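Long-range contacts in ESSB (Geobacillus thermodenitrificans, PDB 4ANO), which serves as an integral membrane component of the type VII (Ess) secretion system, this chain being its cytoplasmic fragment, probably related in fold to protein kinases: residues Q14-V18 / V27-K33; C51-D55 / I67-F73; I88-I92 / L191-E195; H101-I107 / P136-D141. All coordinates share one frame; numbering follows the deposited sequence.

Interaction 1 (Q14-V18 / V27-K33)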
loop_
_atom_site.group_PDB
_atom_site.type_symbol
_atom_site.label_atom_id
_atom_site.label_comp_id
_atom_site.label_asym_id
_atom_site.label_seq_id
_atom_site.Cartn_x
_atom_site.Cartn_y
_atom_site.Cartn_z
ATOM N N GLN A 14 12.945 -2.935 1.405
ATOM C CA GLN A 14 12.323 -3.652 2.537
ATOM C C GLN A 14 12.296 -5.186 2.291
ATOM O O GLN A 14 12.351 -5.992 3.279
ATOM C CB GLN A 14 10.858 -3.272 2.726
ATOM C CG GLN A 14 10.658 -1.827 3.284
ATOM C CD GLN A 14 11.320 -1.640 4.606
ATOM O OE1 GLN A 14 11.132 -2.437 5.570
ATOM N NE2 GLN A 14 12.253 -0.691 4.661
ATOM N N LEU A 15 12.159 -5.585 1.040
ATOM C CA LEU A 15 12.103 -7.053 0.736
ATOM C C LEU A 15 13.505 -7.637 0.603
ATOM O O LEU A 15 13.606 -8.885 0.626
ATOM C CB LEU A 15 11.344 -7.249 -0.591
ATOM C CG LEU A 15 9.837 -7.422 -0.609
ATOM C CD1 LEU A 15 9.088 -6.732 0.389
ATOM C CD2 LEU A 15 9.326 -7.082 -2.013
ATOM N N ASP A 16 14.529 -6.787 0.456
ATOM C CA ASP A 16 15.858 -7.174 -0.059
ATOM C C ASP A 16 15.696 -8.005 -1.340
ATOM O O ASP A 16 16.196 -9.134 -1.442
ATOM C CB ASP A 16 16.662 -7.927 1.004
ATOM C CG ASP A 16 18.176 -8.015 0.604
ATOM O OD1 ASP A 16 18.621 -7.299 -0.316
ATOM O OD2 ASP A 16 18.891 -8.822 1.181
ATOM N N ALA A 17 14.913 -7.499 -2.296
ATOM C CA ALA A 17 14.590 -8.276 -3.507
ATOM C C ALA A 17 14.712 -7.356 -4.678
ATOM O O ALA A 17 14.792 -6.148 -4.508
ATOM C CB ALA A 17 13.138 -8.881 -3.483
ATOM N N VAL A 18 14.610 -7.918 -5.879
ATOM C CA VAL A 18 14.774 -7.162 -7.084
ATOM C C VAL A 18 13.443 -7.216 -7.855
ATOM O O VAL A 18 12.891 -8.317 -8.079
ATOM C CB VAL A 18 15.913 -7.822 -7.920
ATOM C CG1 VAL A 18 15.979 -7.325 -9.341
ATOM C CG2 VAL A 18 17.256 -7.635 -7.225
ATOM N N VAL A 27 8.999 -10.270 -8.861
ATOM C CA VAL A 27 9.927 -9.982 -7.778
ATOM C C VAL A 27 10.791 -11.242 -7.620
ATOM O O VAL A 27 10.257 -12.359 -7.619
ATOM C CB VAL A 27 9.180 -9.541 -6.472
ATOM C CG1 VAL A 27 8.201 -10.553 -6.002
ATOM C CG2 VAL A 27 10.147 -9.239 -5.335
ATOM N N ILE A 28 12.080 -11.021 -7.380
ATOM C CA ILE A 28 13.072 -12.104 -7.291
ATOM C C ILE A 28 13.765 -12.018 -5.914
ATOM O O ILE A 28 14.314 -10.960 -5.527
ATOM C CB ILE A 28 14.128 -11.994 -8.450
ATOM C CG1 ILE A 28 13.480 -11.972 -9.868
ATOM C CG2 ILE A 28 15.216 -13.099 -8.318
ATOM C CD1 ILE A 28 12.550 -13.075 -10.090
ATOM N N PHE A 29 13.655 -13.096 -5.128
ATOM C CA PHE A 29 14.352 -13.119 -3.839
ATOM C C PHE A 29 15.450 -14.239 -3.933
ATOM O O PHE A 29 15.240 -15.230 -4.599
ATOM C CB PHE A 29 13.419 -13.610 -2.719
ATOM C CG PHE A 29 12.222 -12.740 -2.462
ATOM C CD1 PHE A 29 11.114 -12.827 -3.246
ATOM C CD2 PHE A 29 12.265 -11.879 -1.341
ATOM C CE1 PHE A 29 9.960 -11.963 -3.003
ATOM C CE2 PHE A 29 11.152 -11.068 -1.049
ATOM C CZ PHE A 29 10.039 -11.087 -1.900
ATOM N N GLN A 30 16.502 -14.078 -3.141
ATOM C CA GLN A 30 17.508 -15.129 -2.921
ATOM C C GLN A 30 17.080 -16.052 -1.817
ATOM O O GLN A 30 16.868 -15.621 -0.725
ATOM C CB GLN A 30 18.841 -14.443 -2.581
ATOM C CG GLN A 30 19.396 -13.567 -3.638
ATOM C CD GLN A 30 19.433 -14.231 -5.002
ATOM O OE1 GLN A 30 20.139 -15.227 -5.227
ATOM N NE2 GLN A 30 18.660 -13.706 -5.922
ATOM N N ARG A 31 16.965 -17.349 -2.112
ATOM C CA ARG A 31 16.458 -18.319 -1.188
ATOM C C ARG A 31 17.314 -18.373 0.095
ATOM O O ARG A 31 16.822 -18.560 1.208
ATOM C CB ARG A 31 16.430 -19.679 -1.888
ATOM C CG ARG A 31 15.312 -20.484 -1.533
ATOM C CD ARG A 31 15.385 -21.873 -2.265
ATOM N NE ARG A 31 14.962 -22.915 -1.355
ATOM C CZ ARG A 31 14.593 -24.135 -1.745
ATOM N NH1 ARG A 31 14.570 -24.406 -3.029
ATOM N NH2 ARG A 31 14.149 -25.024 -0.851
ATOM N N ALA A 32 18.608 -18.147 -0.063
ATOM C CA ALA A 32 19.526 -18.227 1.020
ATOM C C ALA A 32 19.219 -17.198 2.107
ATOM O O ALA A 32 19.568 -17.377 3.288
ATOM C CB ALA A 32 21.008 -18.115 0.495
ATOM N N LYS A 33 18.563 -16.106 1.706
ATOM C CA LYS A 33 18.275 -15.022 2.608
ATOM C C LYS A 33 16.901 -15.122 3.318
ATOM O O LYS A 33 16.610 -14.280 4.177
ATOM C CB LYS A 33 18.331 -13.686 1.788
ATOM C CG LYS A 33 19.728 -13.179 1.471
ATOM C CD LYS A 33 19.612 -11.935 0.531
ATOM C CE LYS A 33 20.964 -11.214 0.360
ATOM N NZ LYS A 33 20.717 -10.031 -0.574
HETATM O O HOH W 1 16.266 -11.874 -1.418
#

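Interaction 2 (C51-D55 / I67-F73)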
loop_
_atom_site.group_PDB
_atom_site.type_symbol
_atom_site.label_atom_id
_atom_site.label_comp_id
_atom_site.label_asym_id
_atom_site.label_seq_id
_atom_site.Cartn_x
_atom_site.Cartn_y
_atom_site.Cartn_z
ATOM N N CYS A 51 -8.982 -11.417 -7.469
ATOM C CA CYS A 51 -8.668 -10.619 -8.697
ATOM C C CYS A 51 -7.290 -10.741 -9.307
ATOM O O CYS A 51 -7.121 -10.786 -10.531
ATOM C CB CYS A 51 -8.938 -9.140 -8.390
ATOM S SG CYS A 51 -10.748 -8.928 -8.063
ATOM N N ILE A 52 -6.277 -10.935 -8.457
ATOM C CA ILE A 52 -4.902 -10.758 -8.934
ATOM C C ILE A 52 -4.290 -12.114 -8.868
ATOM O O ILE A 52 -4.401 -12.784 -7.831
ATOM C CB ILE A 52 -4.120 -9.757 -7.995
ATOM C CG1 ILE A 52 -4.653 -8.346 -8.221
ATOM C CG2 ILE A 52 -2.637 -9.790 -8.348
ATOM C CD1 ILE A 52 -3.988 -7.381 -7.297
ATOM N N VAL A 53 -3.748 -12.566 -9.976
ATOM C CA VAL A 53 -3.132 -13.912 -10.084
ATOM C C VAL A 53 -1.634 -13.736 -9.677
ATOM O O VAL A 53 -1.023 -12.693 -10.005
ATOM C CB VAL A 53 -3.322 -14.486 -11.519
ATOM C CG1 VAL A 53 -2.328 -15.695 -11.845
ATOM C CG2 VAL A 53 -4.804 -14.944 -11.798
ATOM N N ARG A 54 -1.089 -14.709 -8.918
ATOM C CA ARG A 54 0.320 -14.747 -8.504
ATOM C C ARG A 54 0.846 -16.103 -8.817
ATOM O O ARG A 54 0.257 -17.090 -8.383
ATOM C CB ARG A 54 0.513 -14.480 -6.995
ATOM C CG ARG A 54 0.005 -13.120 -6.579
ATOM C CD ARG A 54 0.264 -12.721 -5.081
ATOM N NE ARG A 54 -0.407 -11.422 -4.750
ATOM C CZ ARG A 54 -1.693 -11.121 -4.829
ATOM N NH1 ARG A 54 -2.688 -11.967 -5.237
ATOM N NH2 ARG A 54 -2.039 -9.896 -4.534
ATOM N N ASP A 55 1.906 -16.160 -9.628
ATOM C CA ASP A 55 2.534 -17.440 -9.903
ATOM C C ASP A 55 3.851 -17.463 -9.184
ATOM O O ASP A 55 4.460 -16.424 -9.055
ATOM C CB ASP A 55 2.737 -17.588 -11.377
ATOM C CG ASP A 55 1.401 -17.763 -12.087
ATOM O OD1 ASP A 55 0.600 -18.640 -11.651
ATOM O OD2 ASP A 55 1.189 -17.048 -13.078
ATOM N N ILE A 67 3.259 -11.408 -10.680
ATOM C CA ILE A 67 1.952 -10.809 -10.216
ATOM C C ILE A 67 1.217 -10.136 -11.363
ATOM O O ILE A 67 1.713 -9.124 -11.932
ATOM C CB ILE A 67 2.206 -9.782 -9.098
ATOM C CG1 ILE A 67 3.039 -10.461 -7.976
ATOM C CG2 ILE A 67 0.850 -9.228 -8.561
ATOM C CD1 ILE A 67 3.708 -9.534 -6.909
ATOM N N LYS A 68 0.046 -10.697 -11.680
ATOM C CA LYS A 68 -0.774 -10.253 -12.833
ATOM C C LYS A 68 -2.196 -9.787 -12.432
ATOM O O LYS A 68 -3.171 -10.636 -12.277
ATOM C CB LYS A 68 -0.815 -11.391 -13.814
ATOM C CG LYS A 68 0.550 -11.887 -14.211
ATOM C CD LYS A 68 0.447 -13.121 -15.113
ATOM C CE LYS A 68 -0.181 -14.341 -14.431
ATOM N NZ LYS A 68 -0.107 -15.582 -15.289
ATOM N N PRO A 69 -2.358 -8.482 -12.202
ATOM C CA PRO A 69 -3.684 -7.931 -11.963
ATOM C C PRO A 69 -4.509 -7.913 -13.232
ATOM O O PRO A 69 -3.955 -8.040 -14.332
ATOM C CB PRO A 69 -3.444 -6.489 -11.511
ATOM C CG PRO A 69 -1.970 -6.248 -11.701
ATOM C CD PRO A 69 -1.315 -7.446 -12.214
ATOM N N PRO A 70 -5.814 -7.789 -13.042
ATOM C CA PRO A 70 -6.720 -7.515 -14.223
ATOM C C PRO A 70 -6.171 -6.333 -15.050
ATOM O O PRO A 70 -5.685 -5.328 -14.480
ATOM C CB PRO A 70 -8.057 -7.106 -13.569
ATOM C CG PRO A 70 -8.026 -7.833 -12.163
ATOM C CD PRO A 70 -6.536 -7.597 -11.780
ATOM N N SER A 71 -6.249 -6.436 -16.385
ATOM C CA SER A 71 -5.722 -5.337 -17.248
ATOM C C SER A 71 -6.418 -3.986 -17.065
ATOM O O SER A 71 -5.868 -2.926 -17.459
ATOM C CB SER A 71 -5.719 -5.744 -18.720
ATOM O OG SER A 71 -6.957 -6.316 -19.035
ATOM N N SER A 72 -7.636 -3.984 -16.507
ATOM C CA SER A 72 -8.357 -2.752 -16.237
ATOM C C SER A 72 -8.185 -2.124 -14.851
ATOM O O SER A 72 -8.797 -1.079 -14.555
ATOM C CB SER A 72 -9.871 -2.954 -16.544
ATOM O OG SER A 72 -10.488 -3.796 -15.539
ATOM N N PHE A 73 -7.383 -2.774 -13.984
ATOM C CA PHE A 73 -7.045 -2.121 -12.711
ATOM C C PHE A 73 -6.233 -0.845 -12.979
ATOM O O PHE A 73 -5.540 -0.784 -14.015
ATOM C CB PHE A 73 -6.247 -3.052 -11.844
ATOM C CG PHE A 73 -7.064 -3.862 -10.882
ATOM C CD1 PHE A 73 -8.413 -4.094 -11.048
ATOM C CD2 PHE A 73 -6.442 -4.433 -9.781
ATOM C CE1 PHE A 73 -9.154 -4.846 -10.131
ATOM C CE2 PHE A 73 -7.156 -5.185 -8.871
ATOM C CZ PHE A 73 -8.543 -5.403 -9.025
#

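Interaction 3 (I88-I92 / L191-E195)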
loop_
_atom_site.group_PDB
_atom_site.type_symbol
_atom_site.label_atom_id
_atom_site.label_comp_id
_atom_site.label_asym_id
_atom_site.label_seq_id
_atom_site.Cartn_x
_atom_site.Cartn_y
_atom_site.Cartn_z
ATOM N N ILE A 88 -9.566 10.706 -0.933
ATOM C CA ILE A 88 -9.737 10.463 0.538
ATOM C C ILE A 88 -10.597 9.231 0.745
ATOM O O ILE A 88 -10.358 8.461 1.696
ATOM C CB ILE A 88 -10.461 11.638 1.270
ATOM C CG1 ILE A 88 -9.564 12.858 1.252
ATOM C CG2 ILE A 88 -10.845 11.229 2.795
ATOM C CD1 ILE A 88 -10.416 14.148 1.571
ATOM N N ARG A 89 -11.553 8.972 -0.167
ATOM C CA ARG A 89 -12.415 7.787 0.018
ATOM C C ARG A 89 -11.563 6.563 -0.199
ATOM O O ARG A 89 -11.735 5.562 0.520
ATOM C CB ARG A 89 -13.631 7.805 -0.932
ATOM C CG ARG A 89 -14.846 8.589 -0.306
ATOM C CD ARG A 89 -16.004 8.784 -1.327
ATOM N NE ARG A 89 -17.078 9.686 -0.835
ATOM C CZ ARG A 89 -17.948 10.349 -1.624
ATOM N NH1 ARG A 89 -17.890 10.239 -2.955
ATOM N NH2 ARG A 89 -18.886 11.145 -1.090
ATOM N N ALA A 90 -10.709 6.603 -1.236
ATOM C CA ALA A 90 -9.759 5.553 -1.529
ATOM C C ALA A 90 -8.835 5.229 -0.361
ATOM O O ALA A 90 -8.531 4.031 -0.086
ATOM C CB ALA A 90 -8.938 5.868 -2.803
ATOM N N ALA A 91 -8.412 6.281 0.325
ATOM C CA ALA A 91 -7.490 6.182 1.451
ATOM C C ALA A 91 -8.209 5.543 2.636
ATOM O O ALA A 91 -7.653 4.699 3.326
ATOM C CB ALA A 91 -6.950 7.542 1.826
ATOM N N ILE A 92 -9.480 5.902 2.826
ATOM C CA ILE A 92 -10.297 5.203 3.835
ATOM C C ILE A 92 -10.446 3.692 3.624
ATOM O O ILE A 92 -10.253 2.906 4.573
ATOM C CB ILE A 92 -11.678 5.945 4.017
ATOM C CG1 ILE A 92 -11.439 7.369 4.568
ATOM C CG2 ILE A 92 -12.619 5.143 4.887
ATOM C CD1 ILE A 92 -12.725 8.253 4.651
ATOM N N LEU A 191 -8.014 6.436 10.843
ATOM C CA LEU A 191 -9.342 6.350 10.230
ATOM C C LEU A 191 -10.280 7.475 10.725
ATOM O O LEU A 191 -10.948 8.122 9.906
ATOM C CB LEU A 191 -9.930 4.957 10.411
ATOM C CG LEU A 191 -11.287 4.746 9.746
ATOM C CD1 LEU A 191 -11.060 4.714 8.258
ATOM C CD2 LEU A 191 -11.922 3.444 10.191
ATOM N N ALA A 192 -10.284 7.786 12.028
ATOM C CA ALA A 192 -11.087 8.947 12.527
ATOM C C ALA A 192 -10.748 10.295 11.898
ATOM O O ALA A 192 -11.681 11.104 11.616
ATOM C CB ALA A 192 -10.963 9.053 14.024
ATOM N N VAL A 193 -9.444 10.540 11.670
ATOM C CA VAL A 193 -8.942 11.815 11.119
ATOM C C VAL A 193 -9.444 11.903 9.667
ATOM O O VAL A 193 -10.084 12.901 9.259
ATOM C CB VAL A 193 -7.371 11.942 11.150
ATOM C CG1 VAL A 193 -6.899 13.050 10.223
ATOM C CG2 VAL A 193 -6.820 12.150 12.667
ATOM N N LEU A 194 -9.229 10.831 8.911
ATOM C CA LEU A 194 -9.772 10.750 7.557
ATOM C C LEU A 194 -11.285 10.957 7.504
ATOM O O LEU A 194 -11.772 11.595 6.544
ATOM C CB LEU A 194 -9.413 9.457 6.844
ATOM C CG LEU A 194 -7.946 9.275 6.500
ATOM C CD1 LEU A 194 -7.690 7.858 6.075
ATOM C CD2 LEU A 194 -7.591 10.234 5.318
ATOM N N GLU A 195 -12.019 10.432 8.489
ATOM C CA GLU A 195 -13.463 10.516 8.399
ATOM C C GLU A 195 -13.927 11.941 8.555
ATOM O O GLU A 195 -14.828 12.390 7.847
ATOM C CB GLU A 195 -14.155 9.642 9.412
ATOM C CG GLU A 195 -15.481 9.147 8.822
ATOM C CD GLU A 195 -15.266 7.956 7.921
ATOM O OE1 GLU A 195 -14.638 6.992 8.398
ATOM O OE2 GLU A 195 -15.725 7.974 6.766
#

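Interaction 4 (H101-I107 / P136-D141)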
loop_
_atom_site.group_PDB
_atom_site.type_symbol
_atom_site.label_atom_id
_atom_site.label_comp_id
_atom_site.label_asym_id
_atom_site.label_seq_id
_atom_site.Cartn_x
_atom_site.Cartn_y
_atom_site.Cartn_z
ATOM N N HIS A 101 -4.697 -7.729 11.424
ATOM C CA HIS A 101 -3.798 -8.783 10.897
ATOM C C HIS A 101 -4.586 -9.925 10.179
ATOM O O HIS A 101 -5.773 -10.231 10.487
ATOM C CB HIS A 101 -2.951 -9.442 11.998
ATOM C CG HIS A 101 -1.974 -8.543 12.703
ATOM N ND1 HIS A 101 -1.502 -8.833 13.970
ATOM C CD2 HIS A 101 -1.340 -7.404 12.321
ATOM C CE1 HIS A 101 -0.633 -7.907 14.342
ATOM N NE2 HIS A 101 -0.508 -7.035 13.355
ATOM N N SER A 102 -3.920 -10.533 9.211
ATOM C CA SER A 102 -4.446 -11.752 8.557
ATOM C C SER A 102 -4.330 -12.941 9.485
ATOM O O SER A 102 -3.354 -13.041 10.230
ATOM C CB SER A 102 -3.599 -12.034 7.332
ATOM O OG SER A 102 -3.709 -13.397 6.935
ATOM N N ALA A 103 -5.300 -13.861 9.435
ATOM C CA ALA A 103 -5.193 -15.131 10.212
ATOM C C ALA A 103 -4.471 -16.207 9.397
ATOM O O ALA A 103 -4.095 -17.296 9.920
ATOM C CB ALA A 103 -6.605 -15.644 10.710
ATOM N N ARG A 104 -4.230 -15.881 8.127
ATOM C CA ARG A 104 -3.686 -16.878 7.192
ATOM C C ARG A 104 -2.199 -16.649 6.867
ATOM O O ARG A 104 -1.756 -17.017 5.781
ATOM C CB ARG A 104 -4.519 -16.929 5.892
ATOM C CG ARG A 104 -5.996 -16.666 6.088
ATOM C CD ARG A 104 -6.677 -16.760 4.752
ATOM N NE ARG A 104 -6.655 -15.472 4.061
ATOM C CZ ARG A 104 -6.563 -15.315 2.744
ATOM N NH1 ARG A 104 -6.444 -16.375 1.939
ATOM N NH2 ARG A 104 -6.578 -14.081 2.241
ATOM N N ARG A 105 -1.424 -16.096 7.819
ATOM C CA ARG A 105 0.033 -15.931 7.664
ATOM C C ARG A 105 0.419 -14.739 6.725
ATOM O O ARG A 105 1.583 -14.449 6.525
ATOM C CB ARG A 105 0.718 -17.235 7.189
ATOM C CG ARG A 105 0.958 -18.286 8.290
ATOM C CD ARG A 105 1.683 -19.535 7.759
ATOM N NE ARG A 105 0.918 -20.159 6.708
ATOM C CZ ARG A 105 1.364 -20.457 5.482
ATOM N NH1 ARG A 105 2.617 -20.256 5.155
ATOM N NH2 ARG A 105 0.540 -21.009 4.605
ATOM N N LEU A 106 -0.555 -14.061 6.151
ATOM C CA LEU A 106 -0.232 -12.983 5.150
ATOM C C LEU A 106 0.145 -11.666 5.831
ATOM O O LEU A 106 -0.476 -11.295 6.832
ATOM C CB LEU A 106 -1.395 -12.755 4.175
ATOM C CG LEU A 106 -1.757 -14.003 3.413
ATOM C CD1 LEU A 106 -3.053 -13.616 2.604
ATOM C CD2 LEU A 106 -0.634 -14.429 2.489
ATOM N N ILE A 107 1.188 -10.986 5.374
ATOM C CA ILE A 107 1.660 -9.745 6.003
ATOM C C ILE A 107 1.748 -8.648 4.976
ATOM O O ILE A 107 2.382 -8.845 3.920
ATOM C CB ILE A 107 3.015 -9.933 6.703
ATOM C CG1 ILE A 107 2.884 -11.020 7.810
ATOM C CG2 ILE A 107 3.554 -8.603 7.257
ATOM C CD1 ILE A 107 4.229 -11.397 8.539
ATOM N N PRO A 136 7.520 -9.135 3.560
ATOM C CA PRO A 136 7.724 -8.872 5.018
ATOM C C PRO A 136 7.267 -10.107 5.789
ATOM O O PRO A 136 6.134 -10.605 5.612
ATOM C CB PRO A 136 6.823 -7.650 5.279
ATOM C CG PRO A 136 5.736 -7.813 4.232
ATOM C CD PRO A 136 6.504 -8.269 2.988
ATOM N N ASP A 137 8.151 -10.613 6.624
ATOM C CA ASP A 137 7.910 -11.949 7.237
ATOM C C ASP A 137 7.636 -11.939 8.757
ATOM O O ASP A 137 7.580 -12.987 9.382
ATOM C CB ASP A 137 9.121 -12.887 6.903
ATOM C CG ASP A 137 10.451 -12.406 7.501
ATOM O OD1 ASP A 137 10.489 -11.531 8.399
ATOM O OD2 ASP A 137 11.524 -12.852 7.040
ATOM N N GLU A 138 7.472 -10.740 9.292
ATOM C CA GLU A 138 7.082 -10.527 10.677
ATOM C C GLU A 138 6.100 -9.346 10.768
ATOM O O GLU A 138 6.116 -8.384 9.994
ATOM C CB GLU A 138 8.323 -10.267 11.547
ATOM C CG GLU A 138 8.726 -8.862 11.574
ATOM C CD GLU A 138 9.920 -8.503 10.710
ATOM O OE1 GLU A 138 11.037 -8.553 11.316
ATOM O OE2 GLU A 138 9.703 -8.061 9.518
ATOM N N TRP A 139 5.236 -9.394 11.770
ATOM C CA TRP A 139 4.449 -8.199 12.042
ATOM C C TRP A 139 5.292 -7.087 12.624
ATOM O O TRP A 139 6.187 -7.337 13.453
ATOM C CB TRP A 139 3.414 -8.561 13.119
ATOM C CG TRP A 139 2.351 -9.467 12.608
ATOM C CD1 TRP A 139 1.663 -9.359 11.412
ATOM C CD2 TRP A 139 1.824 -10.607 13.288
ATOM N NE1 TRP A 139 0.743 -10.386 11.317
ATOM C CE2 TRP A 139 0.827 -11.170 12.450
ATOM C CE3 TRP A 139 2.074 -11.194 14.545
ATOM C CZ2 TRP A 139 0.091 -12.330 12.827
ATOM C CZ3 TRP A 139 1.349 -12.357 14.920
ATOM C CH2 TRP A 139 0.378 -12.913 14.053
ATOM N N ASP A 140 4.925 -5.851 12.238
ATOM C CA ASP A 140 5.516 -4.635 12.853
ATOM C C ASP A 140 4.451 -3.576 12.669
ATOM O O ASP A 140 4.333 -2.935 11.609
ATOM C CB ASP A 140 6.843 -4.310 12.173
ATOM C CG ASP A 140 7.488 -3.105 12.751
ATOM O OD1 ASP A 140 6.788 -2.277 13.381
ATOM O OD2 ASP A 140 8.727 -2.992 12.554
ATOM N N ASP A 141 3.627 -3.453 13.694
ATOM C CA ASP A 141 2.524 -2.496 13.587
ATOM C C ASP A 141 2.941 -1.063 13.408
ATOM O O ASP A 141 2.256 -0.311 12.757
ATOM C CB ASP A 141 1.575 -2.626 14.735
ATOM C CG ASP A 141 0.859 -3.918 14.689
ATOM O OD1 ASP A 141 0.786 -4.470 13.544
ATOM O OD2 ASP A 141 0.426 -4.387 15.746
HETATM O O HOH W 2 -0.986 -9.446 8.846
HETATM O O HOH W 3 -0.289 -12.536 9.657
#

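Interaction 1 (Q14-V18 / V27-K33)
Val18 and Ile28 form an antiparallel hydrogen-bonded pair, Val18 N to Ile28 O at 3.1 Å and Ile28 N to Val18 O at 2.9 Å. The pair belongs to the hairpin of strands 18-22 and 25-30, and a Schellman motif just before it ends helix 10-15, with Asp16 at positive phi as the C-prime residue. That turn brings Ala17 over the Phe29 ring: its CB sits 3.9 Å from the ring centroid and 16° off the normal, a CH-pi contact over one face. Ala17 CB also meets Val27 CG2 at 3.5 Å. Farther round the ring, Phe29 CE2 touches Leu15 CB at 3.9 Å, and Pro135 packs on the same residue. A serine in place of Phe29 would probably leave Ala17 and Leu15 without their shared apolar surface and open a gap beside Leu15 at the end of the helix. On the exposed flank a water takes the N-H of Gln30 and donates to Asp16 O. The Asp16 carboxylate, its CG anti to the backbone N (chi1 -166°), reaches across to the extended Lys33 chain; Lys33 NZ forms a salt bridge with Asp16 OD2 at 2.8 Å, on its syn side but 34° out of the carboxylate plane.

Interaction 2 (C51-D55 / I67-F73)
Ile67 meets Ile52 through their CG2 methyls, 3.5 Å apart, and its CG1 branch lies near Arg54 CG on the same face of the sheet. The Arg54 guanidinium is held beyond this contact: NE donates to Leu126 O and NH2 pairs with Asp49, while Ile52 CG2 covers part of one of its faces. Lys68 comes next and exchanges two backbone bonds with Val53. Lys68 N to Val53 O is nearly straight (2.8 Å, 174°), whereas Val53 N approaches Lys68 O from well above the carbonyl plane. On the other face of the sheet from Ile67, the Lys68 chain bends at its third torsion (-64°), which lays CE 3.6 Å from Val53 CG1 and carries NZ to a salt bridge with Asp55 OD2 at 3.0 Å, nearly along the C-O axis of the carboxylate. These pairs identify the open end of the beta hairpin of strands 53-58 and 62-68, whose strand 53-58 is an edge strand of the four-stranded antiparallel sheet. Asp55 also bridges Lys46 through OD1; an alanine here removes the carboxylate shared by Lys68 and Lys46 and would probably leave both charges without this mate and the end of Lys68 freer to turn. Past the strand, Pro69 CB rests 4.0 Å from Ile52 CG1. Pro70 follows, with CD 3.5 Å from Cys51 O, and starts a type I turn closed by Phe73 N bonding to Pro70 O. The turn folds the Phe73 ring back against Pro70, whose CD stands over the ring centre, and sets Phe73 CZ 3.8 Å from Cys51 CB.

Interaction 3 (I88-I92 / L191-E195)
Ile92 and Leu194 dominate this meeting of helices 84-98 and 187-207, each burying 82 Å² of its surface against the other segment. Their side chains lie alongside, running opposite ways, with Ile92 CG1 3.7 Å from Leu194 CB. With CG2 anti to the backbone N and CG1 beside it (chi1 -64°), Ile92 sends its two branches to different partners. CG2 meets Leu191 CD1 at 3.7 Å, the two side chains roughly perpendicular, while the CG1 branch runs past Leu194 to put CD1 against Glu195 OE2 at the exposed edge. Leu194 in turn points from its helix at the 88-92 segment: its CD1 lies 4.3 Å from Ala91 CB, and its CD2 is 4.2 Å from Ile88 CG2. The local axes run nearly antiparallel, at 158°, and approach to 10.1 Å, a separation consistent with branched side chains filling the space between the backbones. Val152 of helix 141-155 touches both Ala91 and Leu194, and Leu181 of helix 176-183 also packs on Leu194, which places the contact inside the helical part of the fragment. Outside the apolar strip, Arg89 forms a salt bridge to Glu202 farther along helix 187-207. No hydrogen bond joins the two segments, and the closest approaches are between carbons or between a methyl and a carboxylate oxygen; cohesion here therefore rests mainly on shape and dispersion.

Interaction 4 (H101-I107 / P136-D141)
Ile107 packs tightly against the backbone of the 136-141 segment: its CB is 3.4 Å from Pro136 O, and its CD1 lies equally close to Glu138 N. With CG1 beside its own backbone N (chi1 -60°), CG2 is left to meet the ring of Pro136, a residue preceded by a cis peptide bond, at 3.8 Å from its CG. The other half is exposed and aromatic. The His101 ring stacks face to face on the five-membered ring of Trp139, centroids 3.7 Å apart and planes within 4°. At its edge His101 NE2 donates to Asp141 OD1 (2.9 Å, 163°), which accepts through its syn lone pair, so the stack and this in-plane bond together fix the rotation of the imidazole; a sodium ion sits about 3 Å from the Asp141 side chain. Between the two halves one water accepts from Trp139 NE1 and Ser102 N and donates to Leu106 O; a second, weakly bonded to Trp139 NE1, donates to Ser102 O and Leu106 O. Lys131 adds a cation-pi contact to Trp139. The contact thus joins strand 106-107, which pairs with strand 129-130 through Ile107 and Gly129, to the start of helix 141-155, where Asp140 is the N-cap and its OD1 takes the backbone N of Arg143.

From the N terminus, interaction 1 closes the first short loop, bringing the end of helix 10-15 and the edge strand back onto strand 25-30. Interaction 2 closes the next, at the far border of the same four-stranded sheet, where strand 62-68 lies between strands 25-30 and 53-58. Interaction 3 then closes a loop of 98 intervening residues, tying helix 84-98 to the last helix; interaction 4 is nested within it. None of the loops cross. Interactions 1 and 4 touch, Leu15 CD1 lying 4.0 Å from Pro136 CD, which connects the sheet region to the approach of helix 141-155. Interactions 1 and 3 lie 33 Å apart, centre to centre, on opposite sides of the chain's centre.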